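Local structure of putative uncharacterized protein (Bacillus anthracis, 3LNO) at residues E18-P23 and V27-L32; T53-P58 and V85-P90; D66-L71 and N79-N84. The protein is of unknown function but probably takes part in the assembly or delivery of iron-sulfur clusters. One frame throughout, in Å; residues are numbered along the deposited sequence.

Contact 1: E18-P23 and V27-L32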
ATOM      1  N   GLU A  18       4.486   4.127   2.513  1.00 24.09           N
ATOM      2  CA  GLU A  18       5.381   4.899   1.635  1.00 26.89           C
ATOM      3  C   GLU A  18       6.782   4.340   1.596  1.00 27.11           C
ATOM      4  O   GLU A  18       7.581   4.746   0.752  1.00 28.04           O
ATOM      5  CB  GLU A  18       5.479   6.360   2.052  1.00 28.27           C
ATOM      6  CG  GLU A  18       4.206   7.106   1.805  1.00 38.63           C
ATOM      7  CD  GLU A  18       4.297   8.540   2.235  1.00 56.57           C
ATOM      8  OE1 GLU A  18       4.684   8.806   3.398  1.00 60.79           O
ATOM      9  OE2 GLU A  18       3.979   9.400   1.392  1.00 70.07           O
ATOM     10  N   ALA A  19       7.107   3.433   2.511  1.00 29.26           N
ATOM     11  CA  ALA A  19       8.434   2.817   2.504  1.00 28.46           C
ATOM     12  C   ALA A  19       8.465   1.569   1.650  1.00 31.66           C
ATOM     13  O   ALA A  19       9.480   0.881   1.616  1.00 34.45           O
ATOM     14  CB  ALA A  19       8.883   2.491   3.923  1.00 28.70           C
ATOM     15  N   VAL A  20       7.350   1.238   0.997  1.00 25.40           N
ATOM     16  CA  VAL A  20       7.303   0.061   0.097  1.00 20.51           C
ATOM     17  C   VAL A  20       7.371   0.552  -1.351  1.00 25.84           C
ATOM     18  O   VAL A  20       6.475   1.262  -1.820  1.00 24.69           O
ATOM     19  CB  VAL A  20       5.983  -0.743   0.278  1.00 36.75           C
ATOM     20  CG1 VAL A  20       5.906  -1.883  -0.728  1.00 30.90           C
ATOM     21  CG2 VAL A  20       5.802  -1.242   1.744  1.00 25.92           C
ATOM     22  N   ILE A  21       8.440   0.198  -2.056  1.00 30.45           N
ATOM     23  CA  ILE A  21       8.681   0.700  -3.405  1.00 31.39           C
ATOM     24  C   ILE A  21       8.269  -0.306  -4.482  1.00 36.10           C
ATOM     25  O   ILE A  21       8.540  -1.500  -4.354  1.00 37.65           O
ATOM     26  CB  ILE A  21      10.185   1.029  -3.600  1.00 32.47           C
ATOM     27  CG1 ILE A  21      10.750   1.741  -2.361  1.00 35.30           C
ATOM     28  CG2 ILE A  21      10.397   1.907  -4.816  1.00 35.16           C
ATOM     29  CD1 ILE A  21       9.968   2.980  -1.985  1.00 37.68           C
ATOM     30  N   ASP A  22       7.630   0.160  -5.554  1.00 34.30           N
ATOM     31  CA  ASP A  22       7.528  -0.682  -6.759  1.00 39.20           C
ATOM     32  C   ASP A  22       8.860  -0.635  -7.512  1.00 40.02           C
ATOM     33  O   ASP A  22       9.200   0.389  -8.085  1.00 40.45           O
ATOM     34  CB  ASP A  22       6.389  -0.227  -7.676  1.00 46.30           C
ATOM     35  CG  ASP A  22       6.274  -1.090  -8.950  1.00 55.98           C
ATOM     36  OD1 ASP A  22       5.274  -0.965  -9.682  1.00 57.34           O
ATOM     37  OD2 ASP A  22       7.171  -1.914  -9.211  1.00 61.48           O
ATOM     38  N   PRO A  23       9.618  -1.744  -7.512  1.00 40.64           N
ATOM     39  CA  PRO A  23      10.985  -1.688  -8.043  1.00 45.04           C
ATOM     40  C   PRO A  23      11.062  -1.248  -9.511  1.00 52.38           C
ATOM     41  O   PRO A  23      11.988  -0.534  -9.893  1.00 56.57           O
ATOM     42  CB  PRO A  23      11.489  -3.127  -7.885  1.00 47.10           C
ATOM     43  CG  PRO A  23      10.613  -3.736  -6.846  1.00 47.97           C
ATOM     44  CD  PRO A  23       9.263  -3.086  -7.017  1.00 39.36           C
ATOM     45  N   VAL A  27       8.927   4.104  -7.448  1.00 28.71           N
ATOM     46  CA  VAL A  27       7.966   4.964  -6.756  1.00 25.01           C
ATOM     47  C   VAL A  27       7.226   4.112  -5.738  1.00 27.83           C
ATOM     48  O   VAL A  27       6.980   2.929  -5.998  1.00 34.58           O
ATOM     49  CB  VAL A  27       6.988   5.634  -7.768  1.00 29.76           C
ATOM     50  CG1 VAL A  27       5.804   6.298  -7.073  1.00 26.53           C
ATOM     51  CG2 VAL A  27       7.740   6.677  -8.579  1.00 38.34           C
ATOM     52  N   ASP A  28       6.897   4.671  -4.576  1.00 29.50           N
ATOM     53  CA  ASP A  28       6.240   3.870  -3.536  1.00 27.29           C
ATOM     54  C   ASP A  28       4.794   3.580  -3.888  1.00 28.01           C
ATOM     55  O   ASP A  28       4.182   4.308  -4.668  1.00 22.47           O
ATOM     56  CB  ASP A  28       6.313   4.541  -2.177  1.00 37.93           C
ATOM     57  CG  ASP A  28       5.463   5.797  -2.100  1.00 52.51           C
ATOM     58  OD1 ASP A  28       4.213   5.679  -1.983  1.00 53.24           O
ATOM     59  OD2 ASP A  28       6.050   6.910  -2.143  1.00 56.44           O
ATOM     60  N   ILE A  29       4.236   2.535  -3.289  1.00 26.69           N
ATOM     61  CA  ILE A  29       2.921   2.059  -3.710  1.00 27.43           C
ATOM     62  C   ILE A  29       1.794   3.035  -3.370  1.00 24.17           C
ATOM     63  O   ILE A  29       0.736   3.038  -4.003  1.00 29.19           O
ATOM     64  CB  ILE A  29       2.642   0.646  -3.147  1.00 26.50           C
ATOM     65  CG1 ILE A  29       2.596   0.665  -1.618  1.00 24.22           C
ATOM     66  CG2 ILE A  29       3.733  -0.295  -3.593  1.00 24.84           C
ATOM     67  CD1 ILE A  29       2.186  -0.678  -0.984  1.00 25.32           C
ATOM     68  N   VAL A  30       1.997   3.823  -2.328  1.00 21.75           N
ATOM     69  CA  VAL A  30       1.059   4.862  -1.953  1.00 24.61           C
ATOM     70  C   VAL A  30       0.997   5.936  -3.056  1.00 28.96           C
ATOM     71  O   VAL A  30      -0.080   6.200  -3.628  1.00 27.95           O
ATOM     72  CB  VAL A  30       1.431   5.462  -0.566  1.00 26.77           C
ATOM     73  CG1 VAL A  30       0.724   6.789  -0.326  1.00 26.39           C
ATOM     74  CG2 VAL A  30       1.053   4.477   0.528  1.00 31.78           C
ATOM     75  N   ASN A  31       2.149   6.522  -3.389  1.00 23.61           N
ATOM     76  CA  ASN A  31       2.180   7.532  -4.448  1.00 22.94           C
ATOM     77  C   ASN A  31       1.777   6.984  -5.821  1.00 24.03           C
ATOM     78  O   ASN A  31       1.242   7.715  -6.644  1.00 28.14           O
ATOM     79  CB  ASN A  31       3.519   8.285  -4.478  1.00 22.79           C
ATOM     80  CG  ASN A  31       3.625   9.316  -3.360  1.00 32.26           C
ATOM     81  OD1 ASN A  31       4.306   9.080  -2.365  1.00 40.90           O
ATOM     82  ND2 ASN A  31       2.932  10.459  -3.512  1.00 26.56           N
ATOM     83  N   LEU A  32       1.963   5.684  -6.046  1.00 24.79           N
ATOM     84  CA  LEU A  32       1.474   5.112  -7.294  1.00 25.91           C
ATOM     85  C   LEU A  32      -0.048   5.000  -7.374  1.00 25.94           C
ATOM     86  O   LEU A  32      -0.595   4.868  -8.458  1.00 26.32           O
ATOM     87  CB  LEU A  32       2.068   3.734  -7.552  1.00 26.39           C
ATOM     88  CG  LEU A  32       3.442   3.727  -8.214  1.00 33.33           C
ATOM     89  CD1 LEU A  32       3.884   2.286  -8.425  1.00 33.76           C
ATOM     90  CD2 LEU A  32       3.433   4.499  -9.536  1.00 32.60           C
TER
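V27 meets the first segment through its backbone: its carbonyl O receives the N-H of D22, N to O 2.9 Å. The branch methyl of I21, CG2, comes within 3.7 Å of V27 N. D28 follows, its CA only 4.0 Å from the CA of I21, in a non-hydrogen-bonded antiparallel pair whose side chains diverge. The CB of D28 packs against the carbonyl oxygens of E18 and V20, and its CA makes a CA-H...O contact with V20 O. With CG held between backbone N and carbonyl carbon (chi1 69°), the carboxylate is directed at the first turn of the helix, where OD1 accepts the N-H of N31 from above the carboxylate plane. D28 is thus the N-cap of the short, weakly bonded helix 29-32, which follows directly on a small, weakly bonded beta hairpin. I29 N closes the pairing with a bond to V20 O of 3.0 Å. The side chain of I29 crosses that of V20, I29 CD1 lying 3.9 Å from V20 CG1; I29 also packs on V67 and V20 on V70, both in helix 60-74. V30 sets its CB against the aliphatic CG of E18. Last comes L32, whose CD1 meets D22 CB at 3.6 Å, while D22 OD2 is bonded to E24 N.

Contact 2: T53-P58 and V85-P90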
ATOM      1  N   THR A  53       0.384  -2.717 -10.980  1.00 32.61           N
ATOM      2  CA  THR A  53       0.271  -1.913 -12.195  1.00 40.11           C
ATOM      3  C   THR A  53      -0.320  -2.674 -13.393  1.00 45.06           C
ATOM      4  O   THR A  53      -0.861  -2.063 -14.306  1.00 46.88           O
ATOM      5  CB  THR A  53       1.603  -1.273 -12.587  1.00 43.03           C
ATOM      6  OG1 THR A  53       2.599  -2.295 -12.749  1.00 53.71           O
ATOM      7  CG2 THR A  53       2.044  -0.322 -11.515  1.00 44.57           C
ATOM      8  N   SER A  54      -0.212  -4.001 -13.372  1.00 45.62           N
ATOM      9  CA  SER A  54      -0.679  -4.873 -14.459  1.00 50.16           C
ATOM     10  C   SER A  54      -0.835  -6.282 -13.912  1.00 51.37           C
ATOM     11  O   SER A  54      -0.068  -6.691 -13.034  1.00 46.69           O
ATOM     12  CB  SER A  54       0.337  -4.917 -15.613  1.00 47.40           C
ATOM     13  OG  SER A  54       1.608  -5.380 -15.150  1.00 46.42           O
ATOM     14  N   ILE A  55      -1.814  -7.024 -14.422  1.00 53.32           N
ATOM     15  CA  ILE A  55      -1.984  -8.417 -14.028  1.00 57.87           C
ATOM     16  C   ILE A  55      -0.672  -9.181 -14.199  1.00 56.81           C
ATOM     17  O   ILE A  55      -0.343 -10.059 -13.395  1.00 50.68           O
ATOM     18  CB  ILE A  55      -3.076  -9.123 -14.839  1.00 66.57           C
ATOM     19  CG1 ILE A  55      -4.431  -8.468 -14.585  1.00 71.75           C
ATOM     20  CG2 ILE A  55      -3.162 -10.588 -14.438  1.00 68.71           C
ATOM     21  CD1 ILE A  55      -5.210  -9.148 -13.490  1.00 74.78           C
ATOM     22  N   GLY A  56       0.078  -8.828 -15.241  1.00 58.79           N
ATOM     23  CA  GLY A  56       1.340  -9.491 -15.525  1.00 67.17           C
ATOM     24  C   GLY A  56       2.391  -9.280 -14.450  1.00 71.10           C
ATOM     25  O   GLY A  56       3.192 -10.178 -14.180  1.00 72.99           O
ATOM     26  N   CYS A  57       2.355  -8.101 -13.826  1.00 69.25           N
ATOM     27  CA  CYS A  57       3.399  -7.615 -12.910  1.00 64.98           C
ATOM     28  C   CYS A  57       4.137  -8.681 -12.115  1.00 65.36           C
ATOM     29  O   CYS A  57       3.558  -9.345 -11.259  1.00 70.12           O
ATOM     30  CB  CYS A  57       2.842  -6.570 -11.952  1.00 61.08           C
ATOM     31  SG  CYS A  57       4.122  -5.837 -10.917  1.00 52.71           S
ATOM     32  N   PRO A  58       5.438  -8.819 -12.381  1.00 62.98           N
ATOM     33  CA  PRO A  58       6.281  -9.889 -11.837  1.00 65.56           C
ATOM     34  C   PRO A  58       6.707  -9.630 -10.395  1.00 67.05           C
ATOM     35  O   PRO A  58       7.038 -10.580  -9.682  1.00 66.27           O
ATOM     36  CB  PRO A  58       7.515  -9.858 -12.750  1.00 68.65           C
ATOM     37  CG  PRO A  58       7.169  -8.888 -13.880  1.00 67.69           C
ATOM     38  CD  PRO A  58       6.173  -7.957 -13.317  1.00 59.91           C
ATOM     39  N   VAL A  85      -4.755  -8.763  -2.772  1.00 25.32           N
ATOM     40  CA  VAL A  85      -4.457  -8.162  -4.065  1.00 26.21           C
ATOM     41  C   VAL A  85      -5.687  -8.305  -4.990  1.00 36.71           C
ATOM     42  O   VAL A  85      -6.140  -9.422  -5.269  1.00 37.04           O
ATOM     43  CB  VAL A  85      -3.265  -8.851  -4.673  1.00 29.82           C
ATOM     44  CG1 VAL A  85      -3.021  -8.348  -6.063  1.00 34.12           C
ATOM     45  CG2 VAL A  85      -2.023  -8.662  -3.762  1.00 25.16           C
ATOM     46  N   VAL A  86      -6.247  -7.185  -5.441  1.00 29.28           N
ATOM     47  CA  VAL A  86      -7.452  -7.252  -6.263  1.00 29.12           C
ATOM     48  C   VAL A  86      -7.167  -6.650  -7.626  1.00 34.65           C
ATOM     49  O   VAL A  86      -6.113  -6.061  -7.835  1.00 34.59           O
ATOM     50  CB  VAL A  86      -8.675  -6.587  -5.573  1.00 38.27           C
ATOM     51  CG1 VAL A  86      -8.944  -7.262  -4.226  1.00 38.02           C
ATOM     52  CG2 VAL A  86      -8.466  -5.094  -5.395  1.00 29.53           C
ATOM     53  N   TRP A  87      -8.090  -6.840  -8.559  1.00 37.64           N
ATOM     54  CA  TRP A  87      -7.900  -6.402  -9.931  1.00 36.93           C
ATOM     55  C   TRP A  87      -9.060  -5.505 -10.362  1.00 36.06           C
ATOM     56  O   TRP A  87      -9.143  -5.073 -11.516  1.00 31.77           O
ATOM     57  CB  TRP A  87      -7.757  -7.628 -10.843  1.00 41.51           C
ATOM     58  CG  TRP A  87      -6.618  -8.460 -10.376  1.00 45.09           C
ATOM     59  CD1 TRP A  87      -6.683  -9.676  -9.756  1.00 41.77           C
ATOM     60  CD2 TRP A  87      -5.227  -8.101 -10.423  1.00 40.31           C
ATOM     61  NE1 TRP A  87      -5.418 -10.098  -9.433  1.00 41.31           N
ATOM     62  CE2 TRP A  87      -4.507  -9.154  -9.834  1.00 38.60           C
ATOM     63  CE3 TRP A  87      -4.524  -6.991 -10.907  1.00 39.29           C
ATOM     64  CZ2 TRP A  87      -3.118  -9.127  -9.707  1.00 38.06           C
ATOM     65  CZ3 TRP A  87      -3.147  -6.970 -10.791  1.00 36.34           C
ATOM     66  CH2 TRP A  87      -2.460  -8.026 -10.185  1.00 36.14           C
ATOM     67  N   ASN A  88      -9.945  -5.210  -9.414  1.00 36.28           N
ATOM     68  CA  ASN A  88     -11.116  -4.399  -9.703  1.00 41.98           C
ATOM     69  C   ASN A  88     -11.368  -3.387  -8.613  1.00 42.75           C
ATOM     70  O   ASN A  88     -11.451  -3.761  -7.444  1.00 43.11           O
ATOM     71  CB  ASN A  88     -12.344  -5.294  -9.807  1.00 53.67           C
ATOM     72  CG  ASN A  88     -12.824  -5.441 -11.208  1.00 63.33           C
ATOM     73  OD1 ASN A  88     -13.285  -4.472 -11.824  1.00 66.94           O
ATOM     74  ND2 ASN A  88     -12.714  -6.651 -11.741  1.00 66.25           N
ATOM     75  N   PRO A  89     -11.484  -2.100  -8.982  1.00 35.40           N
ATOM     76  CA  PRO A  89     -11.298  -1.535 -10.319  1.00 32.09           C
ATOM     77  C   PRO A  89      -9.820  -1.594 -10.756  1.00 33.69           C
ATOM     78  O   PRO A  89      -8.907  -1.697  -9.938  1.00 33.62           O
ATOM     79  CB  PRO A  89     -11.706  -0.060 -10.116  1.00 28.05           C
ATOM     80  CG  PRO A  89     -11.231   0.195  -8.699  1.00 31.48           C
ATOM     81  CD  PRO A  89     -11.707  -1.040  -7.979  1.00 30.61           C
ATOM     82  N   PRO A  90      -9.584  -1.507 -12.056  1.00 37.43           N
ATOM     83  CA  PRO A  90      -8.225  -1.737 -12.540  1.00 37.88           C
ATOM     84  C   PRO A  90      -7.375  -0.504 -12.295  1.00 34.06           C
ATOM     85  O   PRO A  90      -7.859   0.601 -12.422  1.00 33.22           O
ATOM     86  CB  PRO A  90      -8.420  -1.932 -14.052  1.00 39.23           C
ATOM     87  CG  PRO A  90      -9.903  -1.756 -14.316  1.00 43.59           C
ATOM     88  CD  PRO A  90     -10.501  -1.103 -13.128  1.00 41.77           C
TER
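The terminal methyl of I55, CD1, sits over the indole of W87, a CH-pi contact between two loops at the surface of this alpha-beta fold, one running from strand 46-50 to helix 60-74 and the other leaving strand 81-85. I55 CD1 lies 3.6 Å from the centroid of the W87 five-membered ring, 26° off the ring normal, and comes closest to CD2, at the fusion of the two rings. The CG1-CD1 bond is turned well off a staggered value (chi2 -94°), and this carries the methyl over the indole. The six-membered ring reaches the backbone of the other loop, where W87 CZ3 is 3.7 Å from I55 CA and S54 O stands obliquely to the ring. The opposite face of the indole is covered from its own segment by V85 CG1, 3.6 Å above the W87 ring plane. Further out, backbone bonds fix the course of both loops. W87 follows V86, whose carbonyl O is hydrogen-bonded to the hydroxyl of T51 and whose backbone is bonded to that of M50. I55 occupies the second position of a type I beta turn, closed by C57 N to S54 O at 2.9 Å. At its start, S54 OG adds a weak bond from C57 N, 3.1 Å long and bent to 126° at the hydrogen.

Contact 3: D66-L71 and N79-N84; sequences DVKKVL and NEIEVN
V67 and V83 meet methyl to methyl, V67 CG1 to V83 CG2 at 3.7 Å, where helix 60-74 packs against the last strand of a beta-alpha-beta unit formed with strands 46-50 and 81-85. The segment axes run roughly antiparallel, 151° between their directions and 9.0 Å apart at closest approach, as expected where the helix of such a crossover returns along its sheet. The two valines cross at a slant. In V83, CG1 stands anti to the backbone N (chi1 -175°), which leaves CG2 as the branch turned to the helix; both residues point toward the opposite segment. One helical turn on from V67, L71 receives I81 from the strand: I81 CD1 lies 4.0 Å from L71 CB and 3.8 Å from the carbonyl O of K68, while I81 itself also packs on I48 of the central strand. L71 likewise rests on I48, so the two side chains share a floor in the sheet. K68 behaves differently. It slides past I81 in the opposite sense, K68 CG 4.2 Å from I81 CG2, and its chain, extended beyond CG, runs crosswise to the strand beside I81. V67, L71, I81 and V83 therefore make an apolar seam, with the exposed lysine beside it. Next to its ammonium group, K68 CE approaches I81 O to 3.3 Å.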
ATOM      1  N   ASP A  66       7.093  -7.322   1.140  1.00 34.51           N
ATOM      2  CA  ASP A  66       7.609  -6.026   1.578  1.00 33.49           C
ATOM      3  C   ASP A  66       6.582  -5.257   2.437  1.00 29.70           C
ATOM      4  O   ASP A  66       6.931  -4.642   3.448  1.00 27.72           O
ATOM      5  CB  ASP A  66       8.024  -5.201   0.375  1.00 44.03           C
ATOM      6  CG  ASP A  66       9.497  -4.906   0.366  1.00 69.00           C
ATOM      7  OD1 ASP A  66      10.296  -5.870   0.283  1.00 73.86           O
ATOM      8  OD2 ASP A  66       9.856  -3.704   0.452  1.00 80.80           O
ATOM      9  N   VAL A  67       5.310  -5.330   2.058  1.00 28.18           N
ATOM     10  CA  VAL A  67       4.250  -4.768   2.885  1.00 21.56           C
ATOM     11  C   VAL A  67       4.277  -5.374   4.294  1.00 24.35           C
ATOM     12  O   VAL A  67       4.279  -4.652   5.291  1.00 25.34           O
ATOM     13  CB  VAL A  67       2.835  -4.950   2.238  1.00 26.98           C
ATOM     14  CG1 VAL A  67       1.757  -4.640   3.233  1.00 25.06           C
ATOM     15  CG2 VAL A  67       2.653  -4.026   1.035  1.00 28.80           C
ATOM     16  N   LYS A  68       4.344  -6.702   4.391  1.00 26.07           N
ATOM     17  CA  LYS A  68       4.353  -7.329   5.716  1.00 26.76           C
ATOM     18  C   LYS A  68       5.589  -6.977   6.527  1.00 24.96           C
ATOM     19  O   LYS A  68       5.503  -6.656   7.701  1.00 29.93           O
ATOM     20  CB  LYS A  68       4.184  -8.842   5.610  1.00 30.19           C
ATOM     21  CG  LYS A  68       2.872  -9.224   4.935  1.00 33.57           C
ATOM     22  CD  LYS A  68       2.647 -10.725   4.988  1.00 36.31           C
ATOM     23  CE  LYS A  68       1.173 -11.076   4.774  1.00 33.91           C
ATOM     24  NZ  LYS A  68       0.961 -12.511   5.091  1.00 36.99           N
ATOM     25  N   LYS A  69       6.746  -7.015   5.902  1.00 28.96           N
ATOM     26  CA  LYS A  69       7.960  -6.633   6.605  1.00 28.22           C
ATOM     27  C   LYS A  69       7.900  -5.177   7.058  1.00 27.66           C
ATOM     28  O   LYS A  69       8.242  -4.848   8.212  1.00 29.66           O
ATOM     29  CB  LYS A  69       9.170  -6.840   5.699  1.00 43.59           C
ATOM     30  CG  LYS A  69      10.488  -6.426   6.345  1.00 59.03           C
ATOM     31  CD  LYS A  69      11.709  -7.053   5.646  1.00 74.35           C
ATOM     32  CE  LYS A  69      12.055  -6.353   4.326  1.00 83.55           C
ATOM     33  NZ  LYS A  69      13.377  -6.809   3.771  1.00 87.77           N
ATOM     34  N   VAL A  70       7.478  -4.286   6.167  1.00 27.28           N
ATOM     35  CA  VAL A  70       7.548  -2.868   6.514  1.00 27.12           C
ATOM     36  C   VAL A  70       6.596  -2.587   7.675  1.00 28.59           C
ATOM     37  O   VAL A  70       6.963  -1.953   8.662  1.00 29.42           O
ATOM     38  CB  VAL A  70       7.246  -1.958   5.308  1.00 31.38           C
ATOM     39  CG1 VAL A  70       6.710  -0.581   5.784  1.00 22.88           C
ATOM     40  CG2 VAL A  70       8.502  -1.803   4.444  1.00 32.45           C
ATOM     41  N   LEU A  71       5.370  -3.083   7.575  1.00 25.91           N
ATOM     42  CA  LEU A  71       4.401  -2.760   8.617  1.00 29.29           C
ATOM     43  C   LEU A  71       4.771  -3.433   9.941  1.00 29.17           C
ATOM     44  O   LEU A  71       4.715  -2.792  10.990  1.00 29.82           O
ATOM     45  CB  LEU A  71       2.980  -3.098   8.180  1.00 25.93           C
ATOM     46  CG  LEU A  71       2.470  -2.306   6.987  1.00 25.69           C
ATOM     47  CD1 LEU A  71       1.036  -2.691   6.695  1.00 28.84           C
ATOM     48  CD2 LEU A  71       2.568  -0.770   7.247  1.00 21.55           C
ATOM     49  N   ASN A  79      -1.116  -6.193  14.623  1.00 31.33           N
ATOM     50  CA  ASN A  79      -1.158  -7.643  14.819  1.00 32.04           C
ATOM     51  C   ASN A  79      -1.238  -8.387  13.515  1.00 32.25           C
ATOM     52  O   ASN A  79      -0.228  -8.491  12.825  1.00 33.63           O
ATOM     53  CB  ASN A  79      -2.209  -8.051  15.843  1.00 28.13           C
ATOM     54  CG  ASN A  79      -1.780  -7.651  17.240  1.00 30.23           C
ATOM     55  OD1 ASN A  79      -0.612  -7.831  17.600  1.00 33.63           O
ATOM     56  ND2 ASN A  79      -2.677  -7.031  17.997  1.00 39.98           N
ATOM     57  N   GLU A  80      -2.409  -8.864  13.128  1.00 33.41           N
ATOM     58  CA  GLU A  80      -2.463  -9.526  11.839  1.00 30.17           C
ATOM     59  C   GLU A  80      -2.233  -8.566  10.691  1.00 32.43           C
ATOM     60  O   GLU A  80      -2.710  -7.425  10.693  1.00 34.97           O
ATOM     61  CB  GLU A  80      -3.785 -10.239  11.638  1.00 28.40           C
ATOM     62  CG  GLU A  80      -3.742 -11.289  10.527  1.00 29.56           C
ATOM     63  CD  GLU A  80      -5.110 -11.919  10.328  1.00 40.59           C
ATOM     64  OE1 GLU A  80      -6.021 -11.599  11.130  1.00 46.08           O
ATOM     65  OE2 GLU A  80      -5.287 -12.723   9.384  1.00 40.62           O
ATOM     66  N   ILE A  81      -1.490  -9.025   9.702  1.00 28.36           N
ATOM     67  CA  ILE A  81      -1.413  -8.282   8.459  1.00 32.43           C
ATOM     68  C   ILE A  81      -1.851  -9.133   7.287  1.00 33.96           C
ATOM     69  O   ILE A  81      -1.145 -10.060   6.889  1.00 32.45           O
ATOM     70  CB  ILE A  81      -0.008  -7.814   8.148  1.00 28.05           C
ATOM     71  CG1 ILE A  81       0.569  -7.066   9.342  1.00 27.54           C
ATOM     72  CG2 ILE A  81      -0.058  -6.958   6.876  1.00 33.99           C
ATOM     73  CD1 ILE A  81       2.026  -6.828   9.264  1.00 27.78           C
ATOM     74  N   GLU A  82      -2.993  -8.787   6.708  1.00 32.87           N
ATOM     75  CA  GLU A  82      -3.458  -9.458   5.514  1.00 34.05           C
ATOM     76  C   GLU A  82      -3.316  -8.523   4.312  1.00 31.84           C
ATOM     77  O   GLU A  82      -3.723  -7.356   4.383  1.00 31.14           O
ATOM     78  CB  GLU A  82      -4.940  -9.778   5.659  1.00 35.15           C
ATOM     79  CG  GLU A  82      -5.250 -11.004   6.405  1.00 48.88           C
ATOM     80  CD  GLU A  82      -6.695 -11.415   6.198  1.00 60.80           C
ATOM     81  OE1 GLU A  82      -7.528 -11.068   7.066  1.00 67.11           O
ATOM     82  OE2 GLU A  82      -6.994 -12.065   5.160  1.00 65.53           O
ATOM     83  N   VAL A  83      -2.795  -9.033   3.203  1.00 32.75           N
ATOM     84  CA  VAL A  83      -2.719  -8.229   1.987  1.00 34.72           C
ATOM     85  C   VAL A  83      -3.587  -8.882   0.948  1.00 36.13           C
ATOM     86  O   VAL A  83      -3.307 -10.013   0.529  1.00 33.01           O
ATOM     87  CB  VAL A  83      -1.287  -8.088   1.444  1.00 29.14           C
ATOM     88  CG1 VAL A  83      -1.271  -7.154   0.252  1.00 24.29           C
ATOM     89  CG2 VAL A  83      -0.351  -7.550   2.518  1.00 28.34           C
ATOM     90  N   ASN A  84      -4.666  -8.208   0.554  1.00 24.23           N
ATOM     91  CA  ASN A  84      -5.505  -8.784  -0.499  1.00 28.42           C
ATOM     92  C   ASN A  84      -5.248  -8.040  -1.781  1.00 32.33           C
ATOM     93  O   ASN A  84      -5.476  -6.828  -1.865  1.00 28.47           O
ATOM     94  CB  ASN A  84      -6.990  -8.735  -0.157  1.00 36.45           C
ATOM     95  CG  ASN A  84      -7.356  -9.649   1.010  1.00 45.72           C
ATOM     96  OD1 ASN A  84      -6.759 -10.715   1.211  1.00 46.06           O
ATOM     97  ND2 ASN A  84      -8.352  -9.232   1.783  1.00 51.78           N
TER

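How the contacts relate
The three contacts illustrate how the parts of a small alpha-beta domain are joined to one another. Contacts 1 and 3, with centres about 14 Å apart, share helix 60-74: I29 CD1 packs on V67 CG2 and V20 CG2 on V70 CG2, both at 3.9 Å, so V67 is shared, its CG2 facing the hairpin region and its CG1 the strand 81-85. Contact 2, its centre about 15 Å from that of contact 1, touches it through D22 OD1 and T53 CG2 at 3.8 Å. Contact 3 is nested within the loop that contact 2 closes, and N84 runs directly into V85, although the centres of these two contacts lie about 18 Å apart.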